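Local coordinates for protein putative phosphatase/phosphodiesterase MPN_349 (Mycoplasma pneumoniae M129, PDB 1T71) that probably hydrolyses phosphomonoesters or phosphodiesters, possibly 2',3'-cyclic nucleotides, at a two-iron centre of the calcineurin-like metallophosphatase type, at residues D151-D156 with G174-I179; L10-G15 with N41-T46; S188-I193 with Y200-G205. All blocks are in the same frame, centred on the assembly; numbering follows the deposited sequence.

Contact 1 (D151-D156 with G174-I179)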
ATOM      1  N   ASP A 151       5.645  -5.709  19.771  1.00 54.43           N
ATOM      2  CA  ASP A 151       4.407  -5.419  20.476  1.00 52.33           C
ATOM      3  C   ASP A 151       3.336  -5.169  19.427  1.00 50.38           C
ATOM      4  O   ASP A 151       2.203  -5.635  19.552  1.00 51.15           O
ATOM      5  CB  ASP A 151       4.582  -4.179  21.353  1.00 57.35           C
ATOM      6  CG  ASP A 151       5.732  -4.317  22.333  1.00 58.51           C
ATOM      7  OD1 ASP A 151       5.704  -5.262  23.152  1.00 59.05           O
ATOM      8  OD2 ASP A 151       6.661  -3.482  22.283  1.00 58.28           O
ATOM      9  N   LEU A 152       3.711  -4.420  18.393  1.00 40.62           N
ATOM     10  CA  LEU A 152       2.801  -4.113  17.300  1.00 36.71           C
ATOM     11  C   LEU A 152       3.371  -4.686  16.005  1.00 33.96           C
ATOM     12  O   LEU A 152       4.581  -4.657  15.774  1.00 33.22           O
ATOM     13  CB  LEU A 152       2.608  -2.601  17.167  1.00 37.60           C
ATOM     14  CG  LEU A 152       2.191  -1.851  18.434  1.00 39.34           C
ATOM     15  CD1 LEU A 152       1.727  -0.450  18.059  1.00 40.97           C
ATOM     16  CD2 LEU A 152       1.074  -2.602  19.140  1.00 42.78           C
ATOM     17  N   HIS A 153       2.492  -5.215  15.165  1.00 35.53           N
ATOM     18  CA  HIS A 153       2.911  -5.801  13.900  1.00 33.01           C
ATOM     19  C   HIS A 153       1.935  -5.329  12.834  1.00 31.14           C
ATOM     20  O   HIS A 153       0.763  -5.705  12.855  1.00 29.35           O
ATOM     21  CB  HIS A 153       2.884  -7.328  13.998  1.00 28.19           C
ATOM     22  CG  HIS A 153       3.734  -8.018  12.979  1.00 26.60           C
ATOM     23  ND1 HIS A 153       4.145  -7.410  11.811  1.00 26.93           N
ATOM     24  CD2 HIS A 153       4.226  -9.279  12.938  1.00 26.30           C
ATOM     25  CE1 HIS A 153       4.855  -8.265  11.097  1.00 23.32           C
ATOM     26  NE2 HIS A 153       4.919  -9.407  11.758  1.00 28.38           N
ATOM     27  N   ILE A 154       2.424  -4.491  11.924  1.00 27.42           N
ATOM     28  CA  ILE A 154       1.614  -3.938  10.840  1.00 26.06           C
ATOM     29  C   ILE A 154       1.919  -4.684   9.546  1.00 25.78           C
ATOM     30  O   ILE A 154       3.069  -4.741   9.109  1.00 25.35           O
ATOM     31  CB  ILE A 154       1.915  -2.429  10.661  1.00 26.22           C
ATOM     32  CG1 ILE A 154       1.476  -1.671  11.922  1.00 28.02           C
ATOM     33  CG2 ILE A 154       1.203  -1.881   9.431  1.00 24.15           C
ATOM     34  CD1 ILE A 154       1.869  -0.202  11.934  1.00 27.36           C
ATOM     35  N   VAL A 155       0.890  -5.258   8.931  1.00 24.11           N
ATOM     36  CA  VAL A 155       1.082  -6.019   7.700  1.00 23.49           C
ATOM     37  C   VAL A 155       0.363  -5.475   6.467  1.00 23.69           C
ATOM     38  O   VAL A 155      -0.844  -5.229   6.492  1.00 22.81           O
ATOM     39  CB  VAL A 155       0.633  -7.487   7.882  1.00 24.30           C
ATOM     40  CG1 VAL A 155       0.836  -8.259   6.583  1.00 22.53           C
ATOM     41  CG2 VAL A 155       1.403  -8.134   9.021  1.00 25.06           C
ATOM     42  N   ASP A 156       1.120  -5.292   5.391  1.00 22.59           N
ATOM     43  CA  ASP A 156       0.564  -4.835   4.122  1.00 22.14           C
ATOM     44  C   ASP A 156       0.592  -6.068   3.217  1.00 21.93           C
ATOM     45  O   ASP A 156       1.658  -6.472   2.744  1.00 21.23           O
ATOM     46  CB  ASP A 156       1.418  -3.711   3.515  1.00 21.89           C
ATOM     47  CG  ASP A 156       0.979  -3.333   2.098  1.00 21.79           C
ATOM     48  OD1 ASP A 156       1.472  -2.321   1.543  1.00 20.50           O
ATOM     49  OD2 ASP A 156       0.140  -4.057   1.529  1.00 23.74           O
ATOM     50  N   GLY A 174      -5.833 -12.388  15.269  1.00 32.52           N
ATOM     51  CA  GLY A 174      -5.333 -11.800  16.503  1.00 34.76           C
ATOM     52  C   GLY A 174      -3.831 -11.829  16.722  1.00 33.56           C
ATOM     53  O   GLY A 174      -3.332 -11.231  17.670  1.00 34.24           O
ATOM     54  N   TYR A 175      -3.110 -12.511  15.841  1.00 33.37           N
ATOM     55  CA  TYR A 175      -1.662 -12.645  15.958  1.00 32.19           C
ATOM     56  C   TYR A 175      -0.871 -11.447  15.458  1.00 32.20           C
ATOM     57  O   TYR A 175       0.355 -11.420  15.567  1.00 32.76           O
ATOM     58  CB  TYR A 175      -1.217 -13.906  15.223  1.00 33.16           C
ATOM     59  CG  TYR A 175      -1.726 -15.165  15.873  1.00 34.20           C
ATOM     60  CD1 TYR A 175      -0.915 -15.899  16.734  1.00 34.48           C
ATOM     61  CD2 TYR A 175      -3.035 -15.603  15.665  1.00 34.69           C
ATOM     62  CE1 TYR A 175      -1.388 -17.041  17.375  1.00 35.21           C
ATOM     63  CE2 TYR A 175      -3.519 -16.741  16.303  1.00 35.73           C
ATOM     64  CZ  TYR A 175      -2.688 -17.454  17.157  1.00 36.33           C
ATOM     65  OH  TYR A 175      -3.158 -18.571  17.806  1.00 38.88           O
ATOM     66  N   VAL A 176      -1.575 -10.465  14.910  1.00 26.79           N
ATOM     67  CA  VAL A 176      -0.948  -9.259  14.388  1.00 26.58           C
ATOM     68  C   VAL A 176      -1.820  -8.046  14.706  1.00 25.76           C
ATOM     69  O   VAL A 176      -2.991  -8.196  15.064  1.00 24.13           O
ATOM     70  CB  VAL A 176      -0.723  -9.400  12.854  1.00 39.13           C
ATOM     71  CG1 VAL A 176      -0.715  -8.053  12.181  1.00 41.72           C
ATOM     72  CG2 VAL A 176       0.604 -10.108  12.599  1.00 37.12           C
ATOM     73  N   THR A 177      -1.248  -6.851  14.599  1.00 28.55           N
ATOM     74  CA  THR A 177      -1.987  -5.626  14.884  1.00 28.63           C
ATOM     75  C   THR A 177      -2.912  -5.254  13.728  1.00 27.92           C
ATOM     76  O   THR A 177      -4.095  -5.000  13.938  1.00 27.33           O
ATOM     77  CB  THR A 177      -1.033  -4.444  15.150  1.00 32.24           C
ATOM     78  OG1 THR A 177      -0.067  -4.820  16.138  1.00 33.31           O
ATOM     79  CG2 THR A 177      -1.814  -3.234  15.647  1.00 30.87           C
ATOM     80  N   THR A 178      -2.377  -5.207  12.510  1.00 28.56           N
ATOM     81  CA  THR A 178      -3.204  -4.867  11.354  1.00 27.86           C
ATOM     82  C   THR A 178      -2.911  -5.732  10.138  1.00 27.58           C
ATOM     83  O   THR A 178      -1.783  -6.178   9.924  1.00 27.22           O
ATOM     84  CB  THR A 178      -3.042  -3.382  10.918  1.00 29.22           C
ATOM     85  OG1 THR A 178      -1.783  -3.207  10.259  1.00 31.68           O
ATOM     86  CG2 THR A 178      -3.097  -2.458  12.119  1.00 30.70           C
ATOM     87  N   ILE A 179      -3.956  -5.963   9.356  1.00 26.00           N
ATOM     88  CA  ILE A 179      -3.882  -6.730   8.126  1.00 24.88           C
ATOM     89  C   ILE A 179      -4.533  -5.828   7.080  1.00 24.63           C
ATOM     90  O   ILE A 179      -5.762  -5.796   6.969  1.00 23.68           O
ATOM     91  CB  ILE A 179      -4.709  -8.028   8.217  1.00 25.76           C
ATOM     92  CG1 ILE A 179      -4.171  -8.936   9.327  1.00 25.99           C
ATOM     93  CG2 ILE A 179      -4.700  -8.742   6.877  1.00 24.90           C
ATOM     94  CD1 ILE A 179      -2.821  -9.537   9.028  1.00 32.12           C
TER
HETATM   95  O   HOH W   1      -0.976  -6.024  18.267  1.00 40.31           O

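Contact 2 (L10-G15 with N41-T46). With FE (Fe (III) ion), chain B; FE (Fe (III) ion), chain C.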
ATOM      1  N   LEU A  10      -1.631   4.932   3.889  1.00 28.28           N
ATOM      2  CA  LEU A  10      -2.171   5.300   2.580  1.00 27.49           C
ATOM      3  C   LEU A  10      -1.885   4.220   1.539  1.00 27.99           C
ATOM      4  O   LEU A  10      -0.800   3.628   1.530  1.00 29.53           O
ATOM      5  CB  LEU A  10      -1.574   6.634   2.112  1.00 20.33           C
ATOM      6  CG  LEU A  10      -1.703   7.831   3.064  1.00 20.01           C
ATOM      7  CD1 LEU A  10      -1.317   9.110   2.330  1.00 18.34           C
ATOM      8  CD2 LEU A  10      -3.122   7.945   3.578  1.00 19.48           C
ATOM      9  N   GLY A  11      -2.858   3.980   0.665  1.00 24.27           N
ATOM     10  CA  GLY A  11      -2.718   2.962  -0.366  1.00 24.09           C
ATOM     11  C   GLY A  11      -1.827   3.352  -1.534  1.00 25.49           C
ATOM     12  O   GLY A  11      -1.389   4.496  -1.643  1.00 25.94           O
ATOM     13  N   ASP A  12      -1.576   2.383  -2.411  1.00 23.87           N
ATOM     14  CA  ASP A  12      -0.724   2.538  -3.587  1.00 22.62           C
ATOM     15  C   ASP A  12      -0.622   3.939  -4.165  1.00 20.86           C
ATOM     16  O   ASP A  12      -1.595   4.463  -4.711  1.00 19.61           O
ATOM     17  CB  ASP A  12      -1.188   1.591  -4.705  1.00 23.51           C
ATOM     18  CG  ASP A  12      -1.144   0.132  -4.294  1.00 27.74           C
ATOM     19  OD1 ASP A  12      -1.632  -0.190  -3.181  1.00 26.11           O
ATOM     20  OD2 ASP A  12      -0.634  -0.692  -5.085  1.00 25.55           O
ATOM     21  N   VAL A  13       0.569   4.530  -4.056  1.00 22.06           N
ATOM     22  CA  VAL A  13       0.831   5.861  -4.604  1.00 22.24           C
ATOM     23  C   VAL A  13       1.018   5.653  -6.103  1.00 21.76           C
ATOM     24  O   VAL A  13       1.864   4.867  -6.519  1.00 24.32           O
ATOM     25  CB  VAL A  13       2.117   6.475  -4.020  1.00 17.56           C
ATOM     26  CG1 VAL A  13       2.412   7.798  -4.698  1.00 19.77           C
ATOM     27  CG2 VAL A  13       1.960   6.683  -2.530  1.00 16.70           C
ATOM     28  N   TYR A  14       0.248   6.363  -6.916  1.00 22.05           N
ATOM     29  CA  TYR A  14       0.318   6.170  -8.360  1.00 21.88           C
ATOM     30  C   TYR A  14       0.556   7.447  -9.176  1.00 22.73           C
ATOM     31  O   TYR A  14      -0.327   8.304  -9.296  1.00 20.55           O
ATOM     32  CB  TYR A  14      -0.985   5.485  -8.807  1.00 23.59           C
ATOM     33  CG  TYR A  14      -1.001   4.929 -10.216  1.00 24.29           C
ATOM     34  CD1 TYR A  14      -0.876   5.766 -11.332  1.00 24.23           C
ATOM     35  CD2 TYR A  14      -1.173   3.563 -10.435  1.00 23.94           C
ATOM     36  CE1 TYR A  14      -0.926   5.247 -12.634  1.00 24.17           C
ATOM     37  CE2 TYR A  14      -1.221   3.034 -11.727  1.00 25.21           C
ATOM     38  CZ  TYR A  14      -1.098   3.880 -12.817  1.00 25.90           C
ATOM     39  OH  TYR A  14      -1.150   3.350 -14.082  1.00 29.31           O
ATOM     40  N   GLY A  15       1.761   7.560  -9.733  1.00 22.12           N
ATOM     41  CA  GLY A  15       2.107   8.695 -10.570  1.00 22.85           C
ATOM     42  C   GLY A  15       2.125  10.079  -9.949  1.00 24.46           C
ATOM     43  O   GLY A  15       2.104  10.243  -8.727  1.00 23.14           O
ATOM     44  N   ASN A  41       2.132   2.728   0.768  1.00 22.40           N
ATOM     45  CA  ASN A  41       2.597   1.740  -0.193  1.00 21.54           C
ATOM     46  C   ASN A  41       2.883   2.636  -1.398  1.00 21.23           C
ATOM     47  O   ASN A  41       1.997   3.360  -1.854  1.00 20.06           O
ATOM     48  CB  ASN A  41       1.489   0.736  -0.519  1.00 22.26           C
ATOM     49  CG  ASN A  41       1.926  -0.297  -1.535  1.00 22.46           C
ATOM     50  OD1 ASN A  41       2.371   0.048  -2.628  1.00 22.19           O
ATOM     51  ND2 ASN A  41       1.804  -1.575  -1.178  1.00 22.39           N
ATOM     52  N   ALA A  42       4.115   2.605  -1.899  1.00 20.67           N
ATOM     53  CA  ALA A  42       4.512   3.460  -3.020  1.00 21.47           C
ATOM     54  C   ALA A  42       4.909   2.698  -4.277  1.00 20.87           C
ATOM     55  O   ALA A  42       5.640   3.218  -5.122  1.00 20.49           O
ATOM     56  CB  ALA A  42       5.669   4.364  -2.581  1.00 20.38           C
ATOM     57  N   GLU A  43       4.396   1.483  -4.421  1.00 23.08           N
ATOM     58  CA  GLU A  43       4.747   0.642  -5.560  1.00 24.04           C
ATOM     59  C   GLU A  43       4.459   1.166  -6.969  1.00 24.86           C
ATOM     60  O   GLU A  43       5.003   0.630  -7.933  1.00 27.39           O
ATOM     61  CB  GLU A  43       4.103  -0.739  -5.410  1.00 21.32           C
ATOM     62  CG  GLU A  43       2.676  -0.810  -5.899  1.00 19.97           C
ATOM     63  CD  GLU A  43       2.409  -2.078  -6.678  1.00 23.09           C
ATOM     64  OE1 GLU A  43       1.317  -2.181  -7.262  1.00 20.15           O
ATOM     65  OE2 GLU A  43       3.291  -2.969  -6.709  1.00 24.04           O
ATOM     66  N   ASN A  44       3.604   2.180  -7.102  1.00 22.82           N
ATOM     67  CA  ASN A  44       3.270   2.740  -8.420  1.00 21.53           C
ATOM     68  C   ASN A  44       3.696   4.204  -8.560  1.00 22.10           C
ATOM     69  O   ASN A  44       3.297   4.885  -9.502  1.00 18.70           O
ATOM     70  CB  ASN A  44       1.759   2.660  -8.659  1.00 23.44           C
ATOM     71  CG  ASN A  44       1.255   1.231  -8.793  1.00 24.72           C
ATOM     72  OD1 ASN A  44       1.476   0.577  -9.812  1.00 26.34           O
ATOM     73  ND2 ASN A  44       0.583   0.743  -7.765  1.00 20.64           N
ATOM     74  N   THR A  45       4.509   4.685  -7.627  1.00 24.69           N
ATOM     75  CA  THR A  45       4.925   6.078  -7.630  1.00 23.77           C
ATOM     76  C   THR A  45       5.492   6.671  -8.920  1.00 25.01           C
ATOM     77  O   THR A  45       4.960   7.658  -9.430  1.00 26.86           O
ATOM     78  CB  THR A  45       5.926   6.346  -6.489  1.00 19.69           C
ATOM     79  OG1 THR A  45       5.327   6.000  -5.233  1.00 19.13           O
ATOM     80  CG2 THR A  45       6.313   7.821  -6.465  1.00 13.67           C
ATOM     81  N   THR A  46       6.560   6.080  -9.447  1.00 22.69           N
ATOM     82  CA  THR A  46       7.218   6.594 -10.648  1.00 23.24           C
ATOM     83  C   THR A  46       6.662   6.051 -11.971  1.00 24.19           C
ATOM     84  O   THR A  46       6.872   4.888 -12.323  1.00 23.02           O
ATOM     85  CB  THR A  46       8.722   6.305 -10.558  1.00 28.30           C
ATOM     86  OG1 THR A  46       9.218   6.836  -9.319  1.00 28.57           O
ATOM     87  CG2 THR A  46       9.476   6.936 -11.730  1.00 27.21           C
TER
HETATM   88 FE    FE B 301      -0.511  -1.002  -7.264  1.00 24.94          FE
HETATM   89 FE    FE C 302       0.184  -4.093  -7.362  1.00 27.01          FE

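Contact 3 (S188-I193 with Y200-G205)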
ATOM      1  N   SER A 188     -12.171  -0.885  -0.260  1.00 20.97           N
ATOM      2  CA  SER A 188     -13.328  -1.705   0.082  1.00 23.53           C
ATOM      3  C   SER A 188     -13.979  -1.022   1.281  1.00 23.33           C
ATOM      4  O   SER A 188     -13.318  -0.263   1.988  1.00 23.62           O
ATOM      5  CB  SER A 188     -12.900  -3.133   0.445  1.00 19.85           C
ATOM      6  OG  SER A 188     -11.934  -3.139   1.482  1.00 20.46           O
ATOM      7  N   ALA A 189     -15.268  -1.270   1.494  1.00 22.83           N
ATOM      8  CA  ALA A 189     -15.994  -0.659   2.614  1.00 26.94           C
ATOM      9  C   ALA A 189     -15.946  -1.625   3.802  1.00 27.64           C
ATOM     10  O   ALA A 189     -16.812  -1.619   4.678  1.00 29.51           O
ATOM     11  CB  ALA A 189     -17.448  -0.376   2.205  1.00 17.24           C
ATOM     12  N   ASP A 190     -14.876  -2.415   3.798  1.00 28.72           N
ATOM     13  CA  ASP A 190     -14.537  -3.483   4.742  1.00 29.01           C
ATOM     14  C   ASP A 190     -13.948  -3.109   6.108  1.00 26.59           C
ATOM     15  O   ASP A 190     -13.996  -3.907   7.038  1.00 23.98           O
ATOM     16  CB  ASP A 190     -13.504  -4.384   4.049  1.00 35.59           C
ATOM     17  CG  ASP A 190     -14.003  -5.770   3.823  1.00 40.24           C
ATOM     18  OD1 ASP A 190     -15.213  -5.931   3.585  1.00 47.89           O
ATOM     19  OD2 ASP A 190     -13.184  -6.704   3.865  1.00 43.84           O
ATOM     20  N   LEU A 191     -13.344  -1.930   6.198  1.00 24.86           N
ATOM     21  CA  LEU A 191     -12.661  -1.476   7.409  1.00 23.45           C
ATOM     22  C   LEU A 191     -13.354  -1.713   8.744  1.00 22.27           C
ATOM     23  O   LEU A 191     -14.527  -1.379   8.915  1.00 21.95           O
ATOM     24  CB  LEU A 191     -12.336   0.016   7.295  1.00 25.98           C
ATOM     25  CG  LEU A 191     -10.972   0.559   7.762  1.00 28.42           C
ATOM     26  CD1 LEU A 191     -11.172   1.957   8.325  1.00 24.56           C
ATOM     27  CD2 LEU A 191     -10.329  -0.335   8.804  1.00 24.95           C
ATOM     28  N   ARG A 192     -12.612  -2.279   9.692  1.00 18.48           N
ATOM     29  CA  ARG A 192     -13.133  -2.505  11.034  1.00 20.54           C
ATOM     30  C   ARG A 192     -12.075  -3.025  11.989  1.00 20.53           C
ATOM     31  O   ARG A 192     -11.000  -3.479  11.575  1.00 19.33           O
ATOM     32  CB  ARG A 192     -14.287  -3.517  11.022  1.00 22.50           C
ATOM     33  CG  ARG A 192     -13.843  -4.965  10.808  1.00 22.32           C
ATOM     34  CD  ARG A 192     -14.985  -5.951  11.062  1.00 24.25           C
ATOM     35  NE  ARG A 192     -15.270  -6.099  12.488  1.00 22.69           N
ATOM     36  CZ  ARG A 192     -16.250  -6.849  12.986  1.00 26.31           C
ATOM     37  NH1 ARG A 192     -17.061  -7.530  12.178  1.00 24.58           N
ATOM     38  NH2 ARG A 192     -16.419  -6.927  14.301  1.00 24.24           N
ATOM     39  N   ILE A 193     -12.398  -2.935  13.276  1.00 22.72           N
ATOM     40  CA  ILE A 193     -11.557  -3.469  14.330  1.00 21.35           C
ATOM     41  C   ILE A 193     -12.174  -4.867  14.354  1.00 21.05           C
ATOM     42  O   ILE A 193     -13.400  -4.990  14.381  1.00 19.41           O
ATOM     43  CB  ILE A 193     -11.821  -2.761  15.684  1.00 27.56           C
ATOM     44  CG1 ILE A 193     -11.344  -1.310  15.613  1.00 28.55           C
ATOM     45  CG2 ILE A 193     -11.130  -3.521  16.818  1.00 29.38           C
ATOM     46  CD1 ILE A 193     -11.521  -0.525  16.909  1.00 28.72           C
ATOM     47  N   TYR A 200      -8.582  -4.573  10.108  1.00 24.26           N
ATOM     48  CA  TYR A 200      -8.583  -5.262   8.817  1.00 22.39           C
ATOM     49  C   TYR A 200      -9.356  -4.499   7.753  1.00 22.10           C
ATOM     50  O   TYR A 200     -10.313  -3.789   8.058  1.00 20.76           O
ATOM     51  CB  TYR A 200      -9.224  -6.651   8.927  1.00 21.10           C
ATOM     52  CG  TYR A 200      -9.403  -7.326   7.574  1.00 22.69           C
ATOM     53  CD1 TYR A 200      -8.312  -7.870   6.895  1.00 21.72           C
ATOM     54  CD2 TYR A 200     -10.652  -7.378   6.951  1.00 22.59           C
ATOM     55  CE1 TYR A 200      -8.455  -8.443   5.637  1.00 21.50           C
ATOM     56  CE2 TYR A 200     -10.808  -7.952   5.679  1.00 21.62           C
ATOM     57  CZ  TYR A 200      -9.700  -8.481   5.029  1.00 23.74           C
ATOM     58  OH  TYR A 200      -9.822  -9.032   3.767  1.00 23.51           O
ATOM     59  N   ILE A 201      -8.930  -4.663   6.504  1.00 22.69           N
ATOM     60  CA  ILE A 201      -9.598  -4.067   5.355  1.00 22.63           C
ATOM     61  C   ILE A 201      -9.109  -4.839   4.129  1.00 22.61           C
ATOM     62  O   ILE A 201      -7.906  -5.048   3.950  1.00 23.47           O
ATOM     63  CB  ILE A 201      -9.308  -2.542   5.218  1.00 19.23           C
ATOM     64  CG1 ILE A 201     -10.203  -1.951   4.126  1.00 20.73           C
ATOM     65  CG2 ILE A 201      -7.845  -2.296   4.908  1.00 17.59           C
ATOM     66  CD1 ILE A 201     -10.074  -0.437   3.960  1.00 21.83           C
ATOM     67  N   THR A 202     -10.045  -5.287   3.297  1.00 22.46           N
ATOM     68  CA  THR A 202      -9.691  -6.061   2.113  1.00 22.02           C
ATOM     69  C   THR A 202      -8.745  -5.293   1.197  1.00 20.73           C
ATOM     70  O   THR A 202      -7.789  -5.867   0.682  1.00 20.96           O
ATOM     71  CB  THR A 202     -10.954  -6.503   1.344  1.00 17.89           C
ATOM     72  OG1 THR A 202     -11.711  -7.391   2.176  1.00 17.29           O
ATOM     73  CG2 THR A 202     -10.576  -7.245   0.061  1.00 19.10           C
ATOM     74  N   ASP A 203      -9.013  -4.005   0.997  1.00 16.23           N
ATOM     75  CA  ASP A 203      -8.137  -3.169   0.178  1.00 18.47           C
ATOM     76  C   ASP A 203      -8.223  -1.694   0.577  1.00 17.66           C
ATOM     77  O   ASP A 203      -9.306  -1.107   0.620  1.00 18.13           O
ATOM     78  CB  ASP A 203      -8.449  -3.324  -1.320  1.00 18.34           C
ATOM     79  CG  ASP A 203      -7.254  -2.962  -2.198  1.00 23.56           C
ATOM     80  OD1 ASP A 203      -6.756  -1.811  -2.093  1.00 20.72           O
ATOM     81  OD2 ASP A 203      -6.803  -3.830  -2.983  1.00 22.81           O
ATOM     82  N   VAL A 204      -7.070  -1.102   0.870  1.00 17.77           N
ATOM     83  CA  VAL A 204      -7.011   0.301   1.263  1.00 19.86           C
ATOM     84  C   VAL A 204      -7.375   1.229   0.105  1.00 20.17           C
ATOM     85  O   VAL A 204      -7.968   2.290   0.297  1.00 22.63           O
ATOM     86  CB  VAL A 204      -5.598   0.678   1.756  1.00 22.57           C
ATOM     87  CG1 VAL A 204      -5.536   2.174   2.085  1.00 22.36           C
ATOM     88  CG2 VAL A 204      -5.236  -0.156   2.970  1.00 22.82           C
ATOM     89  N   GLY A 205      -7.030   0.824  -1.105  1.00 26.62           N
ATOM     90  CA  GLY A 205      -7.317   1.669  -2.249  1.00 27.73           C
ATOM     91  C   GLY A 205      -6.037   2.283  -2.782  1.00 26.69           C
ATOM     92  O   GLY A 205      -4.940   1.904  -2.372  1.00 28.46           O
TER

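Contact 1 (D151-D156 with G174-I179)
Thr177 turns its hydroxyl onto the backbone of 151-156, where OG1 accepts from His153 N at 2.8 Å in a nearly straight bond (163° at the hydrogen). The first torsion explains the approach: OG1 lies opposite the carbonyl carbon and beside its own nitrogen (chi1 -51°), which brings it over Leu152 CA and against Leu152 CB. Continuing the register would probably pair this N-H with Val176 O, which instead bonds Ser198 OG, and the threonine hydroxyl takes its place at the start of the parallel ladder. A water 2.6 Å from Thr177 OG1 also makes a weak link to the carbonyl of Asp151. Regular pairing follows, with Val155 N bonded to Thr178 O at 3.0 Å; the bonds of Thr177 N and Thr178 N to His153 O are less certain, because His153 O is modelled too close to a neighbouring atom.

Ile154 and Thr178 project from one face, side by side and pointing the same way, with Ile154 CG2 3.4 Å from Thr178 OG1. That hydroxyl is buried and has no polar partner in the model. On the opposite face Val155 and Val176 cross at about a right angle, Val155 CG2 facing Val176 CG1, although the place of the latter is not fully certain, while Ile179 reaches back so that its CD1 lies 4.2 Å from Val155 CB.

The pair is the parallel core of a beta-alpha-beta crossover, strand 152-158, helix 162-172 and strand 178-182. Helix 137-145 packs on His153 and Val176, Phe7 of strand 6-10 meets Leu152 and Ile154 on the other face, and strand 117-124 continues the sheet beyond 152-158 through backbone bonds from Leu152 and Ile154.

Contact 2 (L10-G15 with N41-T46)
The two-iron site is built where Asp12 meets Glu43 and Asn44. One iron is bound by Asp12 OD2 and Glu43 OE1, both at 2.2 Å, and by Asn44, whose modelled ND2 lies 2.1 Å from it; an amide usually gives a metal its oxygen, so which atom faces the iron is doubtful. Glu43 OE1 is also 2.2 Å from the second iron and bridges the pair, while its OE2 accepts from His72 N. Asn71, His183 and His158 are further ligands of the second iron and His185 of the first; His158 NE2 also hydrogen-bonds Asp12 OD2.

Such ligand-bearing loops beyond neighbouring parallel strands, here 6-10 and 37-41, are the hallmark of the calcineurin-like metallophosphatases. Backbone bonds set their spacing: Asn41 N to Leu10 O, Val13 N to Asn41 O at 2.9 Å, and Gly15 N to Asn44 O.

Asn41 belongs to the second shell. Its amide stacks alongside the Asp12 carboxylate, planes 8° apart, and its OD1 accepts from Glu43 N at 3.1 Å in an Asx turn, while ND2 reaches Asp156 OD1. A type I turn from Ala42 to Thr45 carries Glu43 and Asn44; Thr45 OG1 donates to Ala42 O at 2.8 Å, from the same face as Thr45 N. Tyr14 lays CD2 3.5 Å from Asn44 CB, ring and amide planes 27° apart.

Contact 3 (S188-I193 with Y200-G205)
Arg192 and Tyr200 form a hydrogen-bonded antiparallel pair of the beta hairpin made by strands 192-193 and 199-201. Tyr200 N meets Arg192 O at 3.0 Å, and Arg192 N returns a bond to Tyr200 O at 3.2 Å. Leu191 CA adds a C-H contact to the same Tyr200 oxygen.

Past this pair the chains keep their antiparallel course, 170° apart, but the regular ladder gives way to a mix of backbone and side-chain bonds. Ser188 is gripped twice by Asp203: its N donates to Asp203 O at 3.0 Å, and its OG accepts from Asp203 N at 3.1 Å. The second bond follows from the rotation of OG, which sits between the backbone nitrogen and carbonyl carbon (chi1 55°). Between these polar ends Leu191 and Ile201 cross at a slant, with Leu191 CG 4.0 Å from Ile201 CD1. Asp190 directs OD2 both to Thr202 OG1 and toward Tyr200 CE2, its carboxylate turned 58° from the ring; Thr202 is the likely donor, though the pair is modelled too close and the bond is doubtful.

Outward, helix 162-172 packs on Tyr200 through Lys165, Asn166 and Cys169, Phe180 meets Ile201, and strand 259-267 lies against Leu191. Asp203 lies near the iron ligands Asp12 and His183. One carboxylate oxygen, OD2, is bonded to Thr184 OG1; the other makes an Asx turn, OD1 accepting from Gly205 N at 2.8 Å through the lone pair that points away from OD2.

In the fold
Contacts 1 and 2 are buried, whereas contact 3 is only partly so, with Arg192 exposed at the sheet margin. Contacts 1 and 3 belong to one mixed sheet, in which strands 178-182 and 199-201 are neighbours; Ile179 O touches Tyr200 CD1 where they meet. Contact 1 is parallel, with aliphatic packing on the face of Val155 and Ile179; contact 3 is antiparallel and more polar, and in each a side-chain hydroxyl accepts a backbone N-H. Contact 2 instead follows strands of the other large sheet and gives three of its polar side chains to iron. It meets contact 1 through Asn41 and Asp156, and contact 3 by packing of Val204 CG1 against Gly11.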